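Local coordinates for protein of unknown function with a Fic domain (Bacteroides thetaiotaomicron VPI-5482, PDB 3CUC), which is of unknown function but carries a Fic domain, the mostly helical fold shared by the Fic/DOC family, at residues A[30-35]-A[216-221]; A[149-154]-A[190-195]; A[184-189]-A[201-206]. All blocks are in the same frame, centred on the assembly; numbering follows the deposited sequence.

Interaction 1 of 3, residues A[30-35]-A[216-221]; sequences DKFKLE and YPMIVI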
loop_
_atom_site.group_PDB
_atom_site.type_symbol
_atom_site.label_atom_id
_atom_site.label_comp_id
_atom_site.label_asym_id
_atom_site.label_seq_id
_atom_site.Cartn_x
_atom_site.Cartn_y
_atom_site.Cartn_z
ATOM N N ASP A 30 -6.164 5.357 -15.291
ATOM C CA ASP A 30 -6.651 6.662 -14.841
ATOM C C ASP A 30 -7.540 6.517 -13.606
ATOM O O ASP A 30 -7.309 7.180 -12.595
ATOM C CB ASP A 30 -7.409 7.388 -15.958
ATOM C CG ASP A 30 -6.482 7.981 -17.023
ATOM O OD1 ASP A 30 -5.251 8.045 -16.819
ATOM O OD2 ASP A 30 -6.992 8.396 -18.080
ATOM N N LYS A 31 -8.529 5.626 -13.672
ATOM C CA LYS A 31 -9.422 5.403 -12.539
ATOM C C LYS A 31 -8.652 4.953 -11.301
ATOM O O LYS A 31 -8.929 5.421 -10.193
ATOM C CB LYS A 31 -10.510 4.373 -12.854
ATOM C CG LYS A 31 -11.703 4.478 -11.889
ATOM C CD LYS A 31 -12.519 3.187 -11.780
ATOM C CE LYS A 31 -13.635 3.311 -10.720
ATOM N NZ LYS A 31 -14.591 4.426 -11.008
ATOM N N PHE A 32 -7.691 4.050 -11.477
ATOM C CA PHE A 32 -6.944 3.547 -10.334
ATOM C C PHE A 32 -6.106 4.647 -9.668
ATOM O O PHE A 32 -6.132 4.800 -8.441
ATOM C CB PHE A 32 -6.048 2.370 -10.713
ATOM C CG PHE A 32 -5.118 1.983 -9.615
ATOM C CD1 PHE A 32 -5.559 1.203 -8.566
ATOM C CD2 PHE A 32 -3.822 2.464 -9.592
ATOM C CE1 PHE A 32 -4.713 0.870 -7.535
ATOM C CE2 PHE A 32 -2.969 2.144 -8.562
ATOM C CZ PHE A 32 -3.414 1.348 -7.530
ATOM N N LYS A 33 -5.365 5.400 -10.476
ATOM C CA LYS A 33 -4.537 6.507 -9.979
ATOM C C LYS A 33 -5.364 7.449 -9.111
ATOM O O LYS A 33 -4.950 7.887 -8.032
ATOM C CB LYS A 33 -3.948 7.303 -11.149
ATOM C CG LYS A 33 -2.805 8.232 -10.759
ATOM C CD LYS A 33 -2.144 8.874 -11.985
ATOM C CE LYS A 33 -2.998 10.011 -12.551
ATOM N NZ LYS A 33 -2.288 10.779 -13.611
ATOM N N LEU A 34 -6.551 7.744 -9.611
ATOM C CA LEU A 34 -7.464 8.632 -8.939
ATOM C C LEU A 34 -7.875 8.042 -7.585
ATOM O O LEU A 34 -7.676 8.648 -6.527
ATOM C CB LEU A 34 -8.701 8.820 -9.821
ATOM C CG LEU A 34 -9.375 10.180 -9.807
ATOM C CD1 LEU A 34 -9.607 10.666 -8.373
ATOM C CD2 LEU A 34 -8.525 11.153 -10.631
ATOM N N GLU A 35 -8.428 6.835 -7.630
ATOM C CA GLU A 35 -9.022 6.231 -6.448
ATOM C C GLU A 35 -7.999 5.833 -5.396
ATOM O O GLU A 35 -8.271 5.930 -4.196
ATOM C CB GLU A 35 -9.867 5.023 -6.845
ATOM C CG GLU A 35 -11.079 5.414 -7.688
ATOM C CD GLU A 35 -12.337 4.651 -7.317
ATOM O OE1 GLU A 35 -12.239 3.442 -7.007
ATOM O OE2 GLU A 35 -13.425 5.271 -7.332
ATOM N N TYR A 216 -0.333 -8.436 -11.348
ATOM C CA TYR A 216 -1.692 -8.318 -10.846
ATOM C C TYR A 216 -2.113 -6.860 -10.933
ATOM O O TYR A 216 -1.268 -5.970 -10.868
ATOM C CB TYR A 216 -1.780 -8.773 -9.395
ATOM C CG TYR A 216 -1.710 -10.269 -9.183
ATOM C CD1 TYR A 216 -0.576 -10.989 -9.538
ATOM C CD2 TYR A 216 -2.770 -10.958 -8.591
ATOM C CE1 TYR A 216 -0.507 -12.361 -9.334
ATOM C CE2 TYR A 216 -2.709 -12.327 -8.378
ATOM C CZ TYR A 216 -1.579 -13.021 -8.742
ATOM O OH TYR A 216 -1.527 -14.375 -8.526
ATOM N N PRO A 217 -3.422 -6.604 -11.067
ATOM C CA PRO A 217 -3.879 -5.225 -10.989
ATOM C C PRO A 217 -3.779 -4.736 -9.557
ATOM O O PRO A 217 -4.059 -5.490 -8.626
ATOM C CB PRO A 217 -5.346 -5.315 -11.399
ATOM C CG PRO A 217 -5.746 -6.684 -11.025
ATOM C CD PRO A 217 -4.539 -7.537 -11.270
HETATM N N MSE A 218 -3.384 -3.484 -9.385
HETATM C CA MSE A 218 -3.194 -2.930 -8.058
HETATM C C MSE A 218 -4.542 -2.714 -7.361
HETATM O O MSE A 218 -5.587 -2.626 -8.016
HETATM C CB MSE A 218 -2.375 -1.647 -8.151
HETATM C CG MSE A 218 -0.927 -1.925 -8.495
HETATM SE SE MSE A 218 0.094 -0.336 -8.768
HETATM C CE MSE A 218 -0.615 0.245 -10.522
ATOM N N ILE A 219 -4.514 -2.662 -6.030
ATOM C CA ILE A 219 -5.744 -2.581 -5.246
ATOM C C ILE A 219 -5.899 -1.241 -4.527
ATOM O O ILE A 219 -4.922 -0.521 -4.290
ATOM C CB ILE A 219 -5.860 -3.744 -4.214
ATOM C CG1 ILE A 219 -4.740 -3.686 -3.171
ATOM C CG2 ILE A 219 -5.835 -5.093 -4.927
ATOM C CD1 ILE A 219 -5.079 -4.397 -1.900
ATOM N N VAL A 220 -7.149 -0.929 -4.192
ATOM C CA VAL A 220 -7.501 0.272 -3.445
ATOM C C VAL A 220 -8.199 -0.123 -2.146
ATOM O O VAL A 220 -9.331 -0.612 -2.170
ATOM C CB VAL A 220 -8.476 1.167 -4.248
ATOM C CG1 VAL A 220 -8.897 2.369 -3.413
ATOM C CG2 VAL A 220 -7.852 1.617 -5.546
ATOM N N ILE A 221 -7.536 0.073 -1.011
ATOM C CA ILE A 221 -8.229 -0.048 0.270
ATOM C C ILE A 221 -9.023 1.245 0.431
ATOM O O ILE A 221 -8.434 2.323 0.507
ATOM C CB ILE A 221 -7.268 -0.260 1.446
ATOM C CG1 ILE A 221 -6.463 -1.547 1.244
ATOM C CG2 ILE A 221 -8.052 -0.353 2.744
ATOM C CD1 ILE A 221 -5.345 -1.719 2.240
#
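Phe32 reaches from helix 22-42 to the non-regular segment 216-221 and carries most of the contact, its ring being touched by three consecutive residues. Nearest is Met218, a selenomethionine, whose CB stands 3.2 Å from Phe32 CZ and whose CE lies 3.6 Å from Phe32 CE2. The two side chains cross at roughly a right angle. Met218 SE sits 4.8 Å from the centroid of the Phe32 ring and 51° off its normal, a Met-aromatic contact of oblique geometry. The carbonyl of Ile219 comes instead to the ring edge, near its plane, with O 3.5 Å from Phe32 CE1. Val220 completes the set: its CG2 meets Phe32 CE1 at 3.8 Å as the two side chains run antiparallel alongside one another. Its other branch, CG1, approaches the helix backbone, 3.7 Å from Glu35 O. What places the ring is the first torsion of Phe32, with CG anti to the backbone N (chi1 171°), which sends it out from the helix toward the segment. No hydrogen bond crosses; apolar packing fastens helix 22-42 to the loop that follows helix 199-213 of the Fic helix pair, buried in the helical body of this Fic-domain protein. Further out, Leu81 of helix 68-89 and Asn208 of helix 199-213 each touch both Phe32 and Met218. Asn208 OD1 also accepts from Ile219 N, and Met218 O bonds to Ser269 OG. The carboxylate of Glu35 turns to Arg268 in a salt bridge, with a longer ion pair to Lys31 within its own helix.

Interaction 2 of 3, residues A[149-154]-A[190-195]; sequences SYASPE and IRIHPF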
loop_
_atom_site.group_PDB
_atom_site.type_symbol
_atom_site.label_atom_id
_atom_site.label_comp_id
_atom_site.label_asym_id
_atom_site.label_seq_id
_atom_site.Cartn_x
_atom_site.Cartn_y
_atom_site.Cartn_z
ATOM N N SER A 149 2.460 -0.977 20.715
ATOM C CA SER A 149 3.928 -0.923 20.790
ATOM C C SER A 149 4.598 -1.286 19.456
ATOM O O SER A 149 4.667 -2.471 19.110
ATOM C CB SER A 149 4.433 -1.859 21.898
ATOM N N TYR A 150 5.112 -0.281 18.729
ATOM C CA TYR A 150 5.829 -0.540 17.478
ATOM C C TYR A 150 7.308 -0.719 17.808
ATOM O O TYR A 150 7.701 -0.624 18.970
ATOM C CB TYR A 150 5.648 0.592 16.462
ATOM C CG TYR A 150 4.210 0.956 16.173
ATOM C CD1 TYR A 150 3.371 0.091 15.473
ATOM C CD2 TYR A 150 3.694 2.180 16.578
ATOM C CE1 TYR A 150 2.053 0.435 15.197
ATOM C CE2 TYR A 150 2.380 2.532 16.309
ATOM C CZ TYR A 150 1.566 1.657 15.620
ATOM O OH TYR A 150 0.266 2.009 15.358
ATOM N N ALA A 151 8.130 -0.978 16.797
ATOM C CA ALA A 151 9.561 -1.177 17.013
ATOM C C ALA A 151 10.162 0.025 17.733
ATOM O O ALA A 151 9.790 1.173 17.470
ATOM C CB ALA A 151 10.283 -1.421 15.684
ATOM N N SER A 152 11.078 -0.245 18.657
ATOM C CA SER A 152 11.773 0.823 19.356
ATOM C C SER A 152 12.731 1.472 18.371
ATOM O O SER A 152 13.181 0.817 17.428
ATOM C CB SER A 152 12.536 0.287 20.568
ATOM O OG SER A 152 13.569 -0.600 20.179
ATOM N N PRO A 153 13.044 2.763 18.576
ATOM C CA PRO A 153 14.006 3.428 17.698
ATOM C C PRO A 153 15.327 2.666 17.561
ATOM O O PRO A 153 15.948 2.702 16.502
ATOM C CB PRO A 153 14.229 4.775 18.388
ATOM C CG PRO A 153 12.968 5.024 19.131
ATOM C CD PRO A 153 12.527 3.676 19.613
ATOM N N GLU A 154 15.731 1.968 18.620
ATOM C CA GLU A 154 17.002 1.245 18.644
ATOM C C GLU A 154 16.974 0.014 17.736
ATOM O O GLU A 154 17.892 -0.198 16.949
ATOM C CB GLU A 154 17.363 0.821 20.079
ATOM C CG GLU A 154 17.569 1.979 21.076
ATOM C CD GLU A 154 16.270 2.583 21.609
ATOM O OE1 GLU A 154 15.279 1.845 21.775
ATOM O OE2 GLU A 154 16.243 3.804 21.870
ATOM N N ILE A 190 3.943 -2.570 8.851
ATOM C CA ILE A 190 3.070 -1.729 9.667
ATOM C C ILE A 190 3.309 -1.968 11.168
ATOM O O ILE A 190 3.135 -1.056 11.980
ATOM C CB ILE A 190 1.569 -1.923 9.299
ATOM C CG1 ILE A 190 0.772 -0.649 9.597
ATOM C CG2 ILE A 190 0.965 -3.124 10.027
ATOM C CD1 ILE A 190 1.049 0.492 8.615
ATOM N N ARG A 191 3.722 -3.183 11.529
ATOM C CA ARG A 191 4.038 -3.510 12.926
ATOM C C ARG A 191 5.377 -2.938 13.376
ATOM O O ARG A 191 5.531 -2.580 14.536
ATOM C CB ARG A 191 4.023 -5.025 13.159
ATOM C CG ARG A 191 2.629 -5.660 13.177
ATOM C CD ARG A 191 1.768 -5.143 14.320
ATOM N NE ARG A 191 2.392 -5.360 15.624
ATOM C CZ ARG A 191 2.174 -6.410 16.413
ATOM N NH1 ARG A 191 1.335 -7.376 16.052
ATOM N NH2 ARG A 191 2.803 -6.492 17.580
ATOM N N ILE A 192 6.342 -2.857 12.463
ATOM C CA ILE A 192 7.606 -2.161 12.740
ATOM C C ILE A 192 7.359 -0.644 12.844
ATOM O O ILE A 192 7.867 0.014 13.751
ATOM C CB ILE A 192 8.670 -2.439 11.648
ATOM C CG1 ILE A 192 9.032 -3.927 11.589
ATOM C CG2 ILE A 192 9.937 -1.634 11.914
ATOM C CD1 ILE A 192 9.870 -4.293 10.373
ATOM N N HIS A 193 6.584 -0.102 11.903
ATOM C CA HIS A 193 6.182 1.319 11.898
ATOM C C HIS A 193 7.420 2.240 11.987
ATOM O O HIS A 193 7.499 3.108 12.867
ATOM C CB HIS A 193 5.179 1.570 13.039
ATOM C CG HIS A 193 3.979 2.385 12.644
ATOM N ND1 HIS A 193 3.841 3.717 12.973
ATOM C CD2 HIS A 193 2.849 2.045 11.977
ATOM C CE1 HIS A 193 2.688 4.166 12.510
ATOM N NE2 HIS A 193 2.067 3.171 11.901
ATOM N N PRO A 194 8.381 2.053 11.053
ATOM C CA PRO A 194 9.749 2.572 11.157
ATOM C C PRO A 194 9.895 4.088 11.122
ATOM O O PRO A 194 10.728 4.625 11.839
ATOM C CB PRO A 194 10.455 1.952 9.940
ATOM C CG PRO A 194 9.378 1.700 8.968
ATOM C CD PRO A 194 8.192 1.306 9.792
ATOM N N PHE A 195 9.117 4.764 10.284
ATOM C CA PHE A 195 9.218 6.217 10.160
ATOM C C PHE A 195 8.318 6.911 11.182
ATOM O O PHE A 195 7.401 6.298 11.740
ATOM C CB PHE A 195 8.858 6.676 8.741
ATOM C CG PHE A 195 9.689 6.033 7.667
ATOM C CD1 PHE A 195 10.966 6.496 7.383
ATOM C CD2 PHE A 195 9.196 4.960 6.940
ATOM C CE1 PHE A 195 11.737 5.892 6.388
ATOM C CE2 PHE A 195 9.960 4.354 5.951
ATOM C CZ PHE A 195 11.231 4.820 5.676
#
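Tyr150 and His193 lie face to face, their ring centroids 3.9 Å apart and their planes inclined by only 13°. Tyr150 has the most surface buried here, and one face of its phenol ring is covered by the histidine along its whole side chain. His193 CG sits over the centre of that ring, while His193 CB makes a CH-pi contact, 3.7 Å from the Tyr150 centroid. In turn, Tyr150 CZ lies over the centre of the imidazole, so the overlap is extensive in both directions. The rim of the phenol ring meets backbone rather than side chains: Arg191 O lies in its plane at the edge, 3.6 Å from Tyr150 CD1. The same carbonyl receives a CA-H...O approach from Tyr150 CA at 3.6 Å, a second touch on one acceptor.

Ala151 supplies the hydrogen bond of the contact. Its N donates to Ile192 O over 3.2 Å, with a bent N-H...O angle of 142° and the donor tilted from the carbonyl plane. Ala151 CB then packs on Ile192 CG2 at 3.8 Å, and it also touches Thr156 and Phe159 of helix 156-173. Arg191 meets Tyr150 through its carbonyl O; its side chain starts away from the loop, and its guanidinium group is hydrogen-bonded to Tyr187 OH and Gly241 O.

His193 adopts a positive phi of 54° as the chain leaves helix 178-192, a turn that lifts its side chain toward Tyr150. It also opens the sequence His-Pro-Phe, the start of the Fic signature motif, so the stack places the loop following the small antiparallel hairpin against the motif histidine, much as flap and motif adjoin in other Fic proteins.

Interaction 3 of 3, residues A[184-189]-A[201-206]; sequences LLHYRY and RIARLL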
loop_
_atom_site.group_PDB
_atom_site.type_symbol
_atom_site.label_atom_id
_atom_site.label_comp_id
_atom_site.label_asym_id
_atom_site.label_seq_id
_atom_site.Cartn_x
_atom_site.Cartn_y
_atom_site.Cartn_z
ATOM N N LEU A 184 1.650 -10.051 3.941
ATOM C CA LEU A 184 2.617 -10.244 5.020
ATOM C C LEU A 184 3.650 -9.123 5.059
ATOM O O LEU A 184 4.057 -8.705 6.141
ATOM C CB LEU A 184 3.299 -11.610 4.898
ATOM C CG LEU A 184 3.841 -12.265 6.173
ATOM C CD1 LEU A 184 2.871 -12.152 7.350
ATOM C CD2 LEU A 184 4.147 -13.727 5.889
ATOM N N LEU A 185 4.059 -8.629 3.888
ATOM C CA LEU A 185 4.935 -7.451 3.807
ATOM C C LEU A 185 4.280 -6.220 4.448
ATOM O O LEU A 185 4.917 -5.499 5.218
ATOM C CB LEU A 185 5.313 -7.140 2.351
ATOM C CG LEU A 185 6.210 -5.916 2.102
ATOM C CD1 LEU A 185 7.489 -5.991 2.929
ATOM C CD2 LEU A 185 6.537 -5.763 0.626
ATOM N N HIS A 186 3.015 -5.987 4.110
ATOM C CA HIS A 186 2.234 -4.893 4.683
ATOM C C HIS A 186 2.179 -5.023 6.198
ATOM O O HIS A 186 2.465 -4.070 6.931
ATOM C CB HIS A 186 0.815 -4.923 4.107
ATOM C CG HIS A 186 -0.106 -3.885 4.673
ATOM N ND1 HIS A 186 -0.398 -3.793 6.016
ATOM C CD2 HIS A 186 -0.830 -2.916 4.064
ATOM C CE1 HIS A 186 -1.244 -2.799 6.213
ATOM N NE2 HIS A 186 -1.526 -2.252 5.044
ATOM N N TYR A 187 1.822 -6.213 6.665
ATOM C CA TYR A 187 1.600 -6.428 8.091
ATOM C C TYR A 187 2.865 -6.238 8.911
ATOM O O TYR A 187 2.872 -5.483 9.878
ATOM C CB TYR A 187 1.030 -7.817 8.363
ATOM C CG TYR A 187 0.650 -7.971 9.811
ATOM C CD1 TYR A 187 -0.543 -7.436 10.292
ATOM C CD2 TYR A 187 1.499 -8.609 10.710
ATOM C CE1 TYR A 187 -0.893 -7.553 11.623
ATOM C CE2 TYR A 187 1.162 -8.731 12.044
ATOM C CZ TYR A 187 -0.035 -8.202 12.501
ATOM O OH TYR A 187 -0.375 -8.330 13.834
ATOM N N ARG A 188 3.929 -6.930 8.522
ATOM C CA ARG A 188 5.205 -6.820 9.220
ATOM C C ARG A 188 5.725 -5.387 9.216
ATOM O O ARG A 188 6.150 -4.881 10.258
ATOM C CB ARG A 188 6.232 -7.772 8.612
ATOM C CG ARG A 188 5.900 -9.225 8.874
ATOM C CD ARG A 188 6.951 -10.152 8.310
ATOM N NE ARG A 188 6.848 -11.491 8.884
ATOM C CZ ARG A 188 7.754 -12.452 8.730
ATOM N NH1 ARG A 188 8.858 -12.245 8.024
ATOM N NH2 ARG A 188 7.557 -13.633 9.294
ATOM N N TYR A 189 5.671 -4.731 8.056
ATOM C CA TYR A 189 6.075 -3.328 7.954
ATOM C C TYR A 189 5.268 -2.442 8.903
ATOM O O TYR A 189 5.841 -1.657 9.669
ATOM C CB TYR A 189 5.935 -2.793 6.523
ATOM C CG TYR A 189 6.215 -1.306 6.440
ATOM C CD1 TYR A 189 7.518 -0.835 6.287
ATOM C CD2 TYR A 189 5.185 -0.375 6.552
ATOM C CE1 TYR A 189 7.784 0.522 6.235
ATOM C CE2 TYR A 189 5.440 0.980 6.501
ATOM C CZ TYR A 189 6.738 1.424 6.345
ATOM O OH TYR A 189 6.984 2.773 6.291
ATOM N N ARG A 201 0.594 4.826 4.413
ATOM C CA ARG A 201 0.706 4.986 2.968
ATOM C C ARG A 201 1.825 4.158 2.364
ATOM O O ARG A 201 1.696 3.694 1.234
ATOM C CB ARG A 201 0.904 6.461 2.617
ATOM C CG ARG A 201 -0.378 7.262 2.694
ATOM C CD ARG A 201 -0.100 8.738 2.726
ATOM N NE ARG A 201 0.211 9.198 4.072
ATOM C CZ ARG A 201 0.644 10.416 4.362
ATOM N NH1 ARG A 201 0.822 11.310 3.400
ATOM N NH2 ARG A 201 0.904 10.740 5.628
ATOM N N ILE A 202 2.915 3.982 3.111
ATOM C CA ILE A 202 4.021 3.145 2.656
ATOM C C ILE A 202 3.554 1.698 2.594
ATOM O O ILE A 202 3.763 1.031 1.589
ATOM C CB ILE A 202 5.265 3.245 3.566
ATOM C CG1 ILE A 202 5.842 4.668 3.549
ATOM C CG2 ILE A 202 6.333 2.249 3.116
ATOM C CD1 ILE A 202 6.513 5.047 2.246
ATOM N N ALA A 203 2.911 1.228 3.660
ATOM C CA ALA A 203 2.371 -0.133 3.691
ATOM C C ALA A 203 1.547 -0.412 2.437
ATOM O O ALA A 203 1.788 -1.392 1.730
ATOM C CB ALA A 203 1.529 -0.354 4.935
ATOM N N ARG A 204 0.600 0.474 2.146
ATOM C CA ARG A 204 -0.317 0.262 1.037
ATOM C C ARG A 204 0.382 0.395 -0.305
ATOM O O ARG A 204 0.022 -0.285 -1.269
ATOM C CB ARG A 204 -1.503 1.215 1.137
ATOM C CG ARG A 204 -2.468 0.827 2.255
ATOM C CD ARG A 204 -3.711 1.700 2.267
ATOM N NE ARG A 204 -3.387 3.071 2.668
ATOM C CZ ARG A 204 -3.228 3.490 3.926
ATOM N NH1 ARG A 204 -3.367 2.661 4.952
ATOM N NH2 ARG A 204 -2.928 4.754 4.156
ATOM N N LEU A 205 1.388 1.261 -0.364
ATOM C CA LEU A 205 2.237 1.363 -1.551
ATOM C C LEU A 205 3.028 0.074 -1.772
ATOM O O LEU A 205 3.178 -0.371 -2.901
ATOM C CB LEU A 205 3.184 2.572 -1.451
ATOM C CG LEU A 205 2.575 3.927 -1.831
ATOM C CD1 LEU A 205 3.447 5.068 -1.338
ATOM C CD2 LEU A 205 2.365 4.025 -3.337
ATOM N N LEU A 206 3.526 -0.517 -0.690
ATOM C CA LEU A 206 4.298 -1.755 -0.775
ATOM C C LEU A 206 3.426 -2.920 -1.248
ATOM O O LEU A 206 3.908 -3.794 -1.965
ATOM C CB LEU A 206 4.973 -2.087 0.566
ATOM C CG LEU A 206 6.124 -1.170 1.001
ATOM C CD1 LEU A 206 6.506 -1.443 2.445
ATOM C CD2 LEU A 206 7.341 -1.318 0.081
#
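Two CH-pi contacts join segment 184-189 of helix 178-192 to segment 201-206 of helix 199-213, each with an alkyl carbon over the face of a ring. Ala203 CB stands 3.6 Å from the centroid of the His186 imidazole, 15° off its normal and shifted toward the rim. Leu206 CD1 covers one face of Tyr189 in the same manner, 4.2 Å from the phenol centroid, with the two side chains crossing at about a right angle. His186 CB does not aim straight at the partner helix; its CG lies anti to the backbone N (chi1 177°), which swings the imidazole across onto Ala203.

Apolar packing fills in around these. Ile202 meets the outer end of Tyr189, its CG2 at 3.4 Å from Tyr189 CZ, while Tyr189 CD2 rests 4.0 Å from Ala203 CB. Leu185 CD2 touches Leu206 CB at 4.0 Å. The small Ala203, whose CA is 4.9 Å from His186 CA, is consistent with the close approach of the short segments, whose axes come within 8.7 Å and run antiparallel at 162°.

No hydrogen bond spans the two segments; polar ends are tied to other parts of the chain. The hydroxyl of Tyr229 is hydrogen-bonded to both His186 NE2 and Arg204 NH1, linking the helices indirectly through a residue of helix 226-240. Arg204 also forms a salt bridge with Glu44 and a hydrogen bond to Ser40 OG. Ser40 and Glu44 have the spacing of the inhibitory motif found in Fic proteins, consistent with a regulatory pairing to this arginine. The Fic signature motif runs from His193 through the connecting loop into helix 199-213, ending at Arg204; the two antiparallel helices form the central pair of the Fic fold.

In the fold
From the N terminus, the first contact segment is 30-35 on helix 22-42, whose partner comes only 181 residues later at 216-221, so interaction 1 closes a long loop containing both other contacts. Within it, segment 149-154 begins interaction 2, which closes at 190-195, while interaction 3 starts at 184-189 and ends at 201-206; these two cross along the chain and share helix 178-192. They touch in space, Pro194 CG lying 3.4 Å from Tyr189 CE1. Ile221 CD1 in turn packs on Arg204 CD at 3.8 Å, joining interactions 1 and 3. The central helix pair thus lies between the post-hairpin loop and helix 22-42, with interactions 1 and 2 about 28 Å apart between centres.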